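Local coordinates for pullulanase C protein (Klebsiella pneumoniae subsp. pneumoniae NTUH-K2044, PDB 5HJ1), which probably serves as the PDZ-bearing inner-membrane GspC component of the type II secretion system that exports pullulanase, at residues P4-L9 with L20-V25; I57-I62 with Q75-M80; I62-R65 with Q69-Q72; T84-V87 with Q92-D95. One frame throughout, in Å; residues are numbered along the deposited sequence.

Interaction 1. Residues P4-L9 with L20-V25; sequences PLVKRL and LSISPV. With VCA (vaccenic acid), chain B.
V6 and L9 of helix 5-9 meet I22 of strand 20-27, and this contact is made of hydrocarbon alone. Two apolar touches carry it, both on I22. V6 reaches the strand with CG2, which lies beside the backbone N and 3.7 Å from CG2 of I22; the two side chains slide past each other in opposite directions. One helical turn on, L9 comes across I22 at about a right angle and sets its CD1 3.5 Å from CD1 of I22. The torsions of I22 divide its branches between the two partners. CG2 stands anti to the backbone N and serves V6, while CG1 leaves beside that N (chi1 -57°) and carries on in an extended line (chi2 173°) that delivers CD1 to L9.

The fatty acid adds a second set of apolar contacts at the inner edge. L9 uses its other methyl here: CD2 lies 3.9 Å from C15 of the vaccenic acid, and from the strand L20 brings CD1 to 3.8 Å from C14. L5 approaches the end of the chain more loosely, its CD2 4.1 Å from the terminal C18.

Within 4-9, R8 N donates to P4 O and L9 N to L5 O, while the strand pairs its backbone with strand 30-38. Outward, the guanidinium of R8 bonds Q71 O, tying this short helix to helix 67-77, whose L74 packs against L5 and L9. L9 and L20 line the pocket and V6 and I22 pack behind them; the methyl end of the acyl chain, not its carboxylate, lies here, consistent with this wholly apolar lining.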
loop_
_atom_site.group_PDB
_atom_site.type_symbol
_atom_site.label_atom_id
_atom_site.label_comp_id
_atom_site.label_asym_id
_atom_site.label_seq_id
_atom_site.Cartn_x
_atom_site.Cartn_y
_atom_site.Cartn_z
ATOM N N PRO A 4 -7.746 -6.524 10.097
ATOM C CA PRO A 4 -7.411 -5.343 9.333
ATOM C C PRO A 4 -6.287 -5.567 8.335
ATOM O O PRO A 4 -5.457 -6.439 8.549
ATOM C CB PRO A 4 -7.085 -4.284 10.433
ATOM C CG PRO A 4 -7.857 -4.775 11.650
ATOM C CD PRO A 4 -7.829 -6.257 11.556
ATOM N N LEU A 5 -6.236 -4.785 7.252
ATOM C CA LEU A 5 -5.164 -4.944 6.223
ATOM C C LEU A 5 -3.725 -4.892 6.756
ATOM O O LEU A 5 -2.885 -5.595 6.283
ATOM C CB LEU A 5 -5.324 -3.879 5.089
ATOM C CG LEU A 5 -4.257 -3.664 3.980
ATOM C CD1 LEU A 5 -4.903 -3.092 2.722
ATOM C CD2 LEU A 5 -3.054 -2.808 4.356
ATOM N N VAL A 6 -3.432 -3.983 7.679
ATOM C CA VAL A 6 -2.051 -3.859 8.195
ATOM C C VAL A 6 -1.659 -5.091 8.949
ATOM O O VAL A 6 -0.596 -5.677 8.711
ATOM C CB VAL A 6 -1.890 -2.589 9.055
ATOM C CG1 VAL A 6 -0.526 -2.505 9.715
ATOM C CG2 VAL A 6 -2.144 -1.377 8.188
ATOM N N LYS A 7 -2.566 -5.530 9.816
ATOM C CA LYS A 7 -2.304 -6.721 10.592
ATOM C C LYS A 7 -2.106 -7.914 9.640
ATOM O O LYS A 7 -1.275 -8.762 9.899
ATOM C CB LYS A 7 -3.392 -6.933 11.656
ATOM C CG LYS A 7 -3.540 -5.747 12.620
ATOM C CD LYS A 7 -2.203 -5.321 13.222
ATOM C CE LYS A 7 -2.329 -4.310 14.352
ATOM N NZ LYS A 7 -1.023 -3.948 14.981
ATOM N N ARG A 8 -2.798 -7.920 8.508
ATOM C CA ARG A 8 -2.568 -8.980 7.525
ATOM C C ARG A 8 -1.283 -8.843 6.714
ATOM O O ARG A 8 -0.761 -9.850 6.296
ATOM C CB ARG A 8 -3.756 -9.185 6.580
ATOM C CG ARG A 8 -4.990 -9.736 7.294
ATOM C CD ARG A 8 -5.646 -10.777 6.416
ATOM N NE ARG A 8 -6.136 -10.237 5.149
ATOM C CZ ARG A 8 -6.340 -10.953 4.040
ATOM N NH1 ARG A 8 -6.010 -12.239 3.967
ATOM N NH2 ARG A 8 -6.827 -10.358 2.964
ATOM N N LEU A 9 -0.770 -7.630 6.442
ATOM C CA LEU A 9 0.521 -7.487 5.686
ATOM C C LEU A 9 1.749 -8.003 6.456
ATOM O O LEU A 9 2.804 -8.315 5.880
ATOM C CB LEU A 9 0.823 -6.005 5.321
ATOM C CG LEU A 9 0.091 -5.338 4.166
ATOM C CD1 LEU A 9 0.329 -3.833 4.180
ATOM C CD2 LEU A 9 0.528 -5.909 2.822
ATOM N N LEU A 20 7.546 0.240 5.583
ATOM C CA LEU A 20 6.357 1.090 5.510
ATOM C C LEU A 20 5.665 1.233 6.817
ATOM O O LEU A 20 5.502 0.219 7.524
ATOM C CB LEU A 20 5.299 0.507 4.543
ATOM C CG LEU A 20 5.666 0.455 3.122
ATOM C CD1 LEU A 20 4.555 -0.273 2.340
ATOM C CD2 LEU A 20 5.790 1.851 2.577
ATOM N N SER A 21 5.293 2.439 7.168
ATOM C CA SER A 21 4.371 2.777 8.267
ATOM C C SER A 21 3.043 3.088 7.577
ATOM O O SER A 21 2.981 3.939 6.677
ATOM C CB SER A 21 4.904 3.977 8.976
ATOM O OG SER A 21 4.147 4.232 10.148
ATOM N N ILE A 22 1.968 2.416 7.969
ATOM C CA ILE A 22 0.677 2.454 7.242
ATOM C C ILE A 22 -0.472 2.764 8.150
ATOM O O ILE A 22 -0.571 2.233 9.249
ATOM C CB ILE A 22 0.439 1.091 6.558
ATOM C CG1 ILE A 22 1.570 0.741 5.640
ATOM C CG2 ILE A 22 -0.890 1.061 5.755
ATOM C CD1 ILE A 22 1.534 -0.649 5.020
ATOM N N SER A 23 -1.294 3.766 7.809
ATOM C CA SER A 23 -2.555 4.013 8.564
ATOM C C SER A 23 -3.752 4.169 7.620
ATOM O O SER A 23 -3.711 5.053 6.707
ATOM C CB SER A 23 -2.509 5.314 9.307
ATOM O OG SER A 23 -1.456 5.245 10.231
ATOM N N PRO A 24 -4.883 3.419 7.842
ATOM C CA PRO A 24 -6.071 3.682 7.062
ATOM C C PRO A 24 -6.484 5.131 7.292
ATOM O O PRO A 24 -6.316 5.636 8.399
ATOM C CB PRO A 24 -7.083 2.704 7.624
ATOM C CG PRO A 24 -6.611 2.386 8.934
ATOM C CD PRO A 24 -5.114 2.444 8.887
ATOM N N VAL A 25 -7.066 5.724 6.259
ATOM C CA VAL A 25 -7.579 7.122 6.374
ATOM C C VAL A 25 -9.086 7.117 6.176
ATOM O O VAL A 25 -9.577 6.728 5.146
ATOM C CB VAL A 25 -6.929 8.021 5.311
ATOM C CG1 VAL A 25 -7.472 9.450 5.448
ATOM C CG2 VAL A 25 -5.421 7.983 5.396
HETATM O O2 VCA B . 14.915 -5.120 0.357
HETATM C C1 VCA B . 15.087 -5.887 -0.614
HETATM O O1 VCA B . 16.227 -6.214 -1.018
HETATM C C2 VCA B . 13.861 -6.420 -1.329
HETATM C C3 VCA B . 13.546 -7.842 -0.867
HETATM C C4 VCA B . 12.187 -7.921 -0.176
HETATM C C5 VCA B . 11.260 -6.795 -0.622
HETATM C C6 VCA B . 11.642 -5.485 0.047
HETATM C C7 VCA B . 10.609 -4.392 -0.191
HETATM C C8 VCA B . 9.168 -4.895 -0.146
HETATM C C9 VCA B . 8.231 -3.717 -0.388
HETATM C C10 VCA B . 6.751 -4.056 -0.525
HETATM C C11 VCA B . 6.077 -2.803 -0.953
HETATM C C12 VCA B . 4.784 -2.559 -0.896
HETATM C C13 VCA B . 3.723 -3.449 -0.292
HETATM C C14 VCA B . 2.580 -2.466 -0.118
HETATM C C15 VCA B . 1.247 -2.976 0.390
HETATM C C16 VCA B . 0.549 -1.710 0.859
HETATM C C17 VCA B . -0.951 -1.806 0.908
HETATM C C18 VCA B . -1.448 -0.482 1.451
#

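Interaction 2. Residues I57-I62 with Q75-M80; sequences IALNGI and QNLADM
L59 and L77 form the buried side of this contact, held from several directions. They cross at about a right angle, with CD2 of L59 4.0 Å from CD1 of L77. Each sends CG anti to its own backbone N (chi1 172° in L59), which turns both isobutyl groups inward, where strand 54-59 faces the C-terminal part of helix 67-77. A73 and L64 also pack on L59, and I83 on L77, so this side belongs to the hydrophobic core near the fatty acid.

Beyond L59 the chain reverses in a type I' beta turn, L59 to I62, closed by L59 N to I62 O and I62 N to L59 O; N60 and G61 take the positive phi angles of its corners. The strand leading into it carries a classic beta bulge, where I57 and A58 both face T86.

On the partly exposed side one amide meets one selenomethionine tip closely, but few other atoms join. N60 and selenomethionine M80 approach from opposite directions, the amide ND2 of N60 3.4 Å from SE and 3.5 Å from CE of M80. A bend at chi3 of 91° turns CE toward that amide. The other end of the amide, OD1 of N60, accepts from T84 N. I62 CD1 comes only loosely to N76 ND2, at 4.3 Å.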
loop_
_atom_site.group_PDB
_atom_site.type_symbol
_atom_site.label_atom_id
_atom_site.label_comp_id
_atom_site.label_asym_id
_atom_site.label_seq_id
_atom_site.Cartn_x
_atom_site.Cartn_y
_atom_site.Cartn_z
ATOM N N ILE A 57 -4.215 3.687 -2.926
ATOM C CA ILE A 57 -5.604 3.436 -3.309
ATOM C C ILE A 57 -5.838 2.123 -4.105
ATOM O O ILE A 57 -7.013 1.697 -4.209
ATOM C CB ILE A 57 -6.224 4.660 -4.059
ATOM C CG1 ILE A 57 -5.508 4.915 -5.342
ATOM C CG2 ILE A 57 -6.242 5.884 -3.150
ATOM C CD1 ILE A 57 -6.210 5.895 -6.257
ATOM N N ALA A 58 -4.819 1.510 -4.648
ATOM C CA ALA A 58 -4.970 0.225 -5.373
ATOM C C ALA A 58 -3.751 -0.626 -5.186
ATOM O O ALA A 58 -2.638 -0.116 -5.088
ATOM C CB ALA A 58 -5.275 0.451 -6.867
ATOM N N LEU A 59 -3.966 -1.932 -5.241
ATOM C CA LEU A 59 -2.875 -2.927 -5.137
ATOM C C LEU A 59 -3.138 -3.889 -6.289
ATOM O O LEU A 59 -4.191 -4.510 -6.375
ATOM C CB LEU A 59 -2.926 -3.656 -3.796
ATOM C CG LEU A 59 -1.969 -4.851 -3.632
ATOM C CD1 LEU A 59 -0.518 -4.485 -3.669
ATOM C CD2 LEU A 59 -2.246 -5.563 -2.288
ATOM N N ASN A 60 -2.172 -3.926 -7.250
ATOM C CA ASN A 60 -2.345 -4.746 -8.470
ATOM C C ASN A 60 -3.644 -4.499 -9.173
ATOM O O ASN A 60 -4.351 -5.397 -9.662
ATOM C CB ASN A 60 -2.205 -6.222 -8.172
ATOM C CG ASN A 60 -0.868 -6.546 -7.608
ATOM O OD1 ASN A 60 0.173 -6.099 -8.145
ATOM N ND2 ASN A 60 -0.842 -7.298 -6.546
ATOM N N GLY A 61 -4.002 -3.243 -9.234
ATOM C CA GLY A 61 -5.161 -2.808 -9.875
ATOM C C GLY A 61 -6.513 -3.006 -9.172
ATOM O O GLY A 61 -7.542 -2.666 -9.711
ATOM N N ILE A 62 -6.492 -3.571 -7.941
ATOM C CA ILE A 62 -7.656 -3.799 -7.115
ATOM C C ILE A 62 -7.794 -2.637 -6.125
ATOM O O ILE A 62 -6.825 -2.293 -5.433
ATOM C CB ILE A 62 -7.497 -5.138 -6.386
ATOM C CG1 ILE A 62 -7.384 -6.318 -7.374
ATOM C CG2 ILE A 62 -8.763 -5.355 -5.513
ATOM C CD1 ILE A 62 -6.845 -7.603 -6.753
ATOM N N GLN A 75 -4.926 -11.535 -0.215
ATOM C CA GLN A 75 -4.676 -12.996 -0.226
ATOM C C GLN A 75 -3.813 -13.326 -1.448
ATOM O O GLN A 75 -2.915 -14.179 -1.391
ATOM C CB GLN A 75 -5.973 -13.812 -0.195
ATOM C CG GLN A 75 -6.964 -13.530 -1.316
ATOM C CD GLN A 75 -8.274 -14.294 -1.163
ATOM O OE1 GLN A 75 -8.402 -15.172 -0.299
ATOM N NE2 GLN A 75 -9.263 -13.959 -2.006
ATOM N N ASN A 76 -4.049 -12.587 -2.527
ATOM C CA ASN A 76 -3.271 -12.764 -3.765
ATOM C C ASN A 76 -1.788 -12.369 -3.688
ATOM O O ASN A 76 -0.995 -12.917 -4.463
ATOM C CB ASN A 76 -3.894 -12.005 -4.931
ATOM C CG ASN A 76 -5.224 -12.542 -5.362
ATOM O OD1 ASN A 76 -5.681 -13.607 -4.906
ATOM N ND2 ASN A 76 -5.875 -11.804 -6.271
ATOM N N LEU A 77 -1.409 -11.419 -2.825
ATOM C CA LEU A 77 0.002 -10.972 -2.682
ATOM C C LEU A 77 0.977 -12.086 -2.204
ATOM O O LEU A 77 2.169 -12.083 -2.559
ATOM C CB LEU A 77 0.048 -9.720 -1.761
ATOM C CG LEU A 77 1.335 -8.891 -1.567
ATOM C CD1 LEU A 77 0.994 -7.486 -1.073
ATOM C CD2 LEU A 77 2.362 -9.541 -0.644
ATOM N N ALA A 78 0.453 -13.049 -1.446
ATOM C CA ALA A 78 1.237 -14.180 -0.915
ATOM C C ALA A 78 2.276 -14.822 -1.874
ATOM O O ALA A 78 3.475 -14.881 -1.556
ATOM C CB ALA A 78 0.285 -15.247 -0.372
ATOM N N ASP A 79 1.845 -15.306 -3.037
ATOM C CA ASP A 79 2.810 -15.925 -3.956
ATOM C C ASP A 79 3.163 -15.036 -5.155
ATOM O O ASP A 79 3.466 -15.560 -6.221
ATOM C CB ASP A 79 2.345 -17.316 -4.439
ATOM C CG ASP A 79 2.206 -18.332 -3.303
ATOM O OD1 ASP A 79 1.398 -18.108 -2.380
ATOM O OD2 ASP A 79 2.869 -19.390 -3.371
HETATM N N MSE A 80 3.144 -13.705 -5.003
HETATM C CA MSE A 80 3.502 -12.847 -6.141
HETATM C C MSE A 80 4.949 -12.487 -6.101
HETATM O O MSE A 80 5.538 -12.345 -5.018
HETATM C CB MSE A 80 2.634 -11.593 -6.202
HETATM C CG MSE A 80 1.300 -11.993 -6.798
HETATM SE SE MSE A 80 -0.034 -10.570 -6.833
HETATM C CE MSE A 80 0.358 -9.824 -8.623
#

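Interaction 3. Residues I62-R65 with Q69-Q72; sequences IDLR and QAQQ
The CG2 methyl of I62 carries the first shell, tucked against the first turn of helix 67-77. CG2 of I62 lies 3.4 Å from Q69 O, 3.5 Å from Q69 OE1 and 3.7 Å from Q69 CB. The bend at chi2 (-61°) brings OE1 of Q69, and not the NE2 end, back beside CG2 of I62, and the two side chains cross at about a right angle. On the other flank A70 is small enough to sit close to the backbone: its CB is 3.8 Å from L64 O and 4.2 Å from CD2 of L64.

Behind these contacts D63 shapes the link into the helix. Its OD1 accepts from R65 N, an Asx turn, with the donor well above the carboxylate plane. D63 OD1 also takes a nearly straight bond from R65 NE on its syn side, 3.0 Å long and part of a salt bridge, NE pointing at it almost within the guanidinium plane.

Farther out, L64 packs on A56 and L59, bonds I57 through its backbone and touches the vaccenic acid. With one carboxylate oxygen gripped twice, D63 and R65 brace the bend after strand 62-63, and the neighbouring charge of R65 would be expected to favour the ionised carboxylate.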
loop_
_atom_site.group_PDB
_atom_site.type_symbol
_atom_site.label_atom_id
_atom_site.label_comp_id
_atom_site.label_asym_id
_atom_site.label_seq_id
_atom_site.Cartn_x
_atom_site.Cartn_y
_atom_site.Cartn_z
ATOM N N ILE A 62 -6.492 -3.571 -7.941
ATOM C CA ILE A 62 -7.656 -3.799 -7.115
ATOM C C ILE A 62 -7.794 -2.637 -6.125
ATOM O O ILE A 62 -6.825 -2.293 -5.433
ATOM C CB ILE A 62 -7.497 -5.138 -6.386
ATOM C CG1 ILE A 62 -7.384 -6.318 -7.374
ATOM C CG2 ILE A 62 -8.763 -5.355 -5.513
ATOM C CD1 ILE A 62 -6.845 -7.603 -6.753
ATOM N N ASP A 63 -8.981 -2.079 -6.069
ATOM C CA ASP A 63 -9.323 -0.960 -5.198
ATOM C C ASP A 63 -9.197 -1.325 -3.721
ATOM O O ASP A 63 -9.927 -2.162 -3.190
ATOM C CB ASP A 63 -10.737 -0.506 -5.510
ATOM C CG ASP A 63 -11.071 0.857 -4.950
ATOM O OD1 ASP A 63 -10.330 1.397 -4.076
ATOM O OD2 ASP A 63 -12.157 1.361 -5.341
ATOM N N LEU A 64 -8.317 -0.622 -3.008
ATOM C CA LEU A 64 -8.105 -0.845 -1.604
ATOM C C LEU A 64 -9.189 -0.275 -0.738
ATOM O O LEU A 64 -9.237 -0.598 0.450
ATOM C CB LEU A 64 -6.760 -0.277 -1.203
ATOM C CG LEU A 64 -5.514 -1.075 -1.667
ATOM C CD1 LEU A 64 -4.247 -0.388 -1.329
ATOM C CD2 LEU A 64 -5.514 -2.489 -1.141
ATOM N N ARG A 65 -9.996 0.583 -1.328
ATOM C CA ARG A 65 -11.057 1.279 -0.565
ATOM C C ARG A 65 -12.268 0.418 -0.410
ATOM O O ARG A 65 -13.070 0.703 0.474
ATOM C CB ARG A 65 -11.363 2.608 -1.236
ATOM C CG ARG A 65 -10.129 3.520 -1.360
ATOM C CD ARG A 65 -10.325 4.712 -2.260
ATOM N NE ARG A 65 -10.365 4.346 -3.679
ATOM C CZ ARG A 65 -10.307 5.236 -4.670
ATOM N NH1 ARG A 65 -10.317 4.811 -5.932
ATOM N NH2 ARG A 65 -10.180 6.534 -4.432
ATOM N N GLN A 69 -12.935 -6.452 -1.918
ATOM C CA GLN A 69 -11.873 -6.437 -2.951
ATOM C C GLN A 69 -10.484 -6.378 -2.333
ATOM O O GLN A 69 -9.572 -7.135 -2.709
ATOM C CB GLN A 69 -12.095 -5.293 -3.937
ATOM C CG GLN A 69 -13.184 -5.622 -4.938
ATOM C CD GLN A 69 -12.831 -6.855 -5.787
ATOM O OE1 GLN A 69 -11.732 -6.963 -6.298
ATOM N NE2 GLN A 69 -13.800 -7.744 -5.997
ATOM N N ALA A 70 -10.294 -5.511 -1.364
ATOM C CA ALA A 70 -9.005 -5.439 -0.729
ATOM C C ALA A 70 -8.625 -6.765 -0.125
ATOM O O ALA A 70 -7.449 -7.150 -0.176
ATOM C CB ALA A 70 -8.976 -4.337 0.324
ATOM N N GLN A 71 -9.596 -7.476 0.464
ATOM C CA GLN A 71 -9.317 -8.786 1.026
ATOM C C GLN A 71 -8.779 -9.698 -0.042
ATOM O O GLN A 71 -7.817 -10.403 0.185
ATOM C CB GLN A 71 -10.575 -9.429 1.646
ATOM C CG GLN A 71 -11.146 -8.667 2.828
ATOM C CD GLN A 71 -10.265 -8.712 4.065
ATOM O OE1 GLN A 71 -9.645 -7.707 4.420
ATOM N NE2 GLN A 71 -10.179 -9.880 4.710
ATOM N N GLN A 72 -9.420 -9.676 -1.195
ATOM C CA GLN A 72 -8.996 -10.520 -2.324
ATOM C C GLN A 72 -7.577 -10.132 -2.763
ATOM O O GLN A 72 -6.700 -10.985 -2.889
ATOM C CB GLN A 72 -10.036 -10.419 -3.438
ATOM C CG GLN A 72 -9.831 -11.324 -4.647
ATOM C CD GLN A 72 -11.102 -11.485 -5.495
ATOM O OE1 GLN A 72 -11.060 -12.062 -6.591
ATOM N NE2 GLN A 72 -12.246 -10.996 -4.984
#

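Interaction 4. Residues T84-V87 with Q92-D95; sequences TLTV and QRHD
T86 and D95 both hold their key groups beside the backbone N, OG1 of T86 at chi1 -56° and CG of D95 at -81°, and this brings hydroxyl and carboxylate together on one face of the sheet. T86 OG1 donates to D95 OD1 at 2.6 Å, meeting that oxygen on its syn side but 32° out of the carboxylate plane. On the same face CG2 of T84 lies 3.9 Å from CB of D95.

T86 and D95 are a non-hydrogen-bonded antiparallel pair. V87 and H94 are the hydrogen-bonded pair beside them: V87 N donates to H94 O and H94 N to V87 O, both at 2.9 Å. On the opposite face CG2 of V87 rests 4.0 Å from CB of H94. CA-H...O contacts, such as D95 CA to L85 O at 3.3 Å, fill in between the N-H bonds.

This is the beta hairpin of strands 82-89 and 92-99. The backbone of T86 also bonds I57 and A58 of strand 54-59, L85 touches the vaccenic acid, and R93 forms a salt bridge with E88. The threonine bond adds a side-chain tie to the backbone pairing on the T86 and D95 face, and the hydroxyl donor would be expected to stabilise negative charge on D95.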
loop_
_atom_site.group_PDB
_atom_site.type_symbol
_atom_site.label_atom_id
_atom_site.label_comp_id
_atom_site.label_asym_id
_atom_site.label_seq_id
_atom_site.Cartn_x
_atom_site.Cartn_y
_atom_site.Cartn_z
ATOM N N THR A 84 2.234 -4.084 -7.815
ATOM C CA THR A 84 2.160 -2.663 -8.090
ATOM C C THR A 84 1.225 -1.976 -7.128
ATOM O O THR A 84 0.110 -2.471 -6.874
ATOM C CB THR A 84 1.624 -2.447 -9.476
ATOM O OG1 THR A 84 2.487 -3.122 -10.423
ATOM C CG2 THR A 84 1.501 -1.003 -9.862
ATOM N N LEU A 85 1.625 -0.816 -6.684
ATOM C CA LEU A 85 0.806 0.005 -5.827
ATOM C C LEU A 85 0.425 1.267 -6.597
ATOM O O LEU A 85 1.292 1.880 -7.306
ATOM C CB LEU A 85 1.632 0.449 -4.623
ATOM C CG LEU A 85 1.029 0.762 -3.324
ATOM C CD1 LEU A 85 0.063 -0.322 -2.822
ATOM C CD2 LEU A 85 2.242 0.913 -2.342
ATOM N N THR A 86 -0.844 1.646 -6.597
ATOM C CA THR A 86 -1.306 2.911 -7.099
ATOM C C THR A 86 -1.469 3.862 -5.904
ATOM O O THR A 86 -2.184 3.510 -4.970
ATOM C CB THR A 86 -2.622 2.800 -7.840
ATOM O OG1 THR A 86 -2.494 1.848 -8.896
ATOM C CG2 THR A 86 -3.027 4.117 -8.426
ATOM N N VAL A 87 -0.803 5.004 -5.981
ATOM C CA VAL A 87 -0.931 6.028 -4.953
ATOM C C VAL A 87 -1.487 7.322 -5.534
ATOM O O VAL A 87 -1.318 7.572 -6.737
ATOM C CB VAL A 87 0.438 6.315 -4.253
ATOM C CG1 VAL A 87 0.968 5.069 -3.557
ATOM C CG2 VAL A 87 1.441 6.871 -5.201
ATOM N N GLN A 92 -2.779 13.620 -8.082
ATOM C CA GLN A 92 -2.464 12.706 -9.204
ATOM C C GLN A 92 -2.189 11.262 -8.795
ATOM O O GLN A 92 -1.727 11.034 -7.669
ATOM C CB GLN A 92 -1.252 13.227 -10.016
ATOM C CG GLN A 92 -1.532 13.921 -11.356
ATOM C CD GLN A 92 -1.693 12.907 -12.493
ATOM O OE1 GLN A 92 -0.996 12.978 -13.519
ATOM N NE2 GLN A 92 -2.543 11.902 -12.273
ATOM N N ARG A 93 -2.549 10.332 -9.662
ATOM C CA ARG A 93 -2.234 8.939 -9.436
ATOM C C ARG A 93 -0.864 8.632 -10.026
ATOM O O ARG A 93 -0.395 9.206 -11.035
ATOM C CB ARG A 93 -3.261 8.002 -10.051
ATOM C CG ARG A 93 -4.576 7.862 -9.273
ATOM C CD ARG A 93 -5.585 7.136 -10.138
ATOM N NE ARG A 93 -6.817 6.636 -9.502
ATOM C CZ ARG A 93 -7.708 7.361 -8.831
ATOM N NH1 ARG A 93 -7.465 8.629 -8.505
ATOM N NH2 ARG A 93 -8.801 6.770 -8.367
ATOM N N HIS A 94 -0.210 7.698 -9.362
ATOM C CA HIS A 94 1.100 7.205 -9.760
ATOM C C HIS A 94 1.170 5.725 -9.461
ATOM O O HIS A 94 0.795 5.296 -8.353
ATOM C CB HIS A 94 2.241 7.869 -9.000
ATOM C CG HIS A 94 2.379 9.357 -9.154
ATOM N ND1 HIS A 94 3.477 9.928 -9.784
ATOM C CD2 HIS A 94 1.684 10.380 -8.622
ATOM C CE1 HIS A 94 3.409 11.241 -9.682
ATOM N NE2 HIS A 94 2.313 11.547 -9.012
ATOM N N ASP A 95 1.721 4.912 -10.321
ATOM C CA ASP A 95 1.934 3.479 -10.128
ATOM C C ASP A 95 3.390 3.224 -9.835
ATOM O O ASP A 95 4.281 3.707 -10.593
ATOM C CB ASP A 95 1.542 2.613 -11.345
ATOM C CG ASP A 95 0.065 2.313 -11.458
ATOM O OD1 ASP A 95 -0.783 2.662 -10.632
ATOM O OD2 ASP A 95 -0.291 1.703 -12.510
#

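Along the chain interaction 1 comes first, interactions 2 and 3 start from the same region and share I62, and interaction 4 follows. All four reach one curled antiparallel sheet. Interactions 2 and 3, with centres about 8 Å apart, both use helix 67-77, which packs against strands 54-59 and 62-63. Interaction 4 joins strands 82-89 and 92-99; its centre lies about 17 Å from that of interaction 1, on the opposite side of the chain's centre. Strand 54-59 joins interactions 3 and 4: I57 bonds L64 and also T86, while N60 in the turn after it bonds T84. Between these parts runs the vaccenic acid, contacted by L9, L20, L64 and L85, so the PDZ domain closes around an acyl chain.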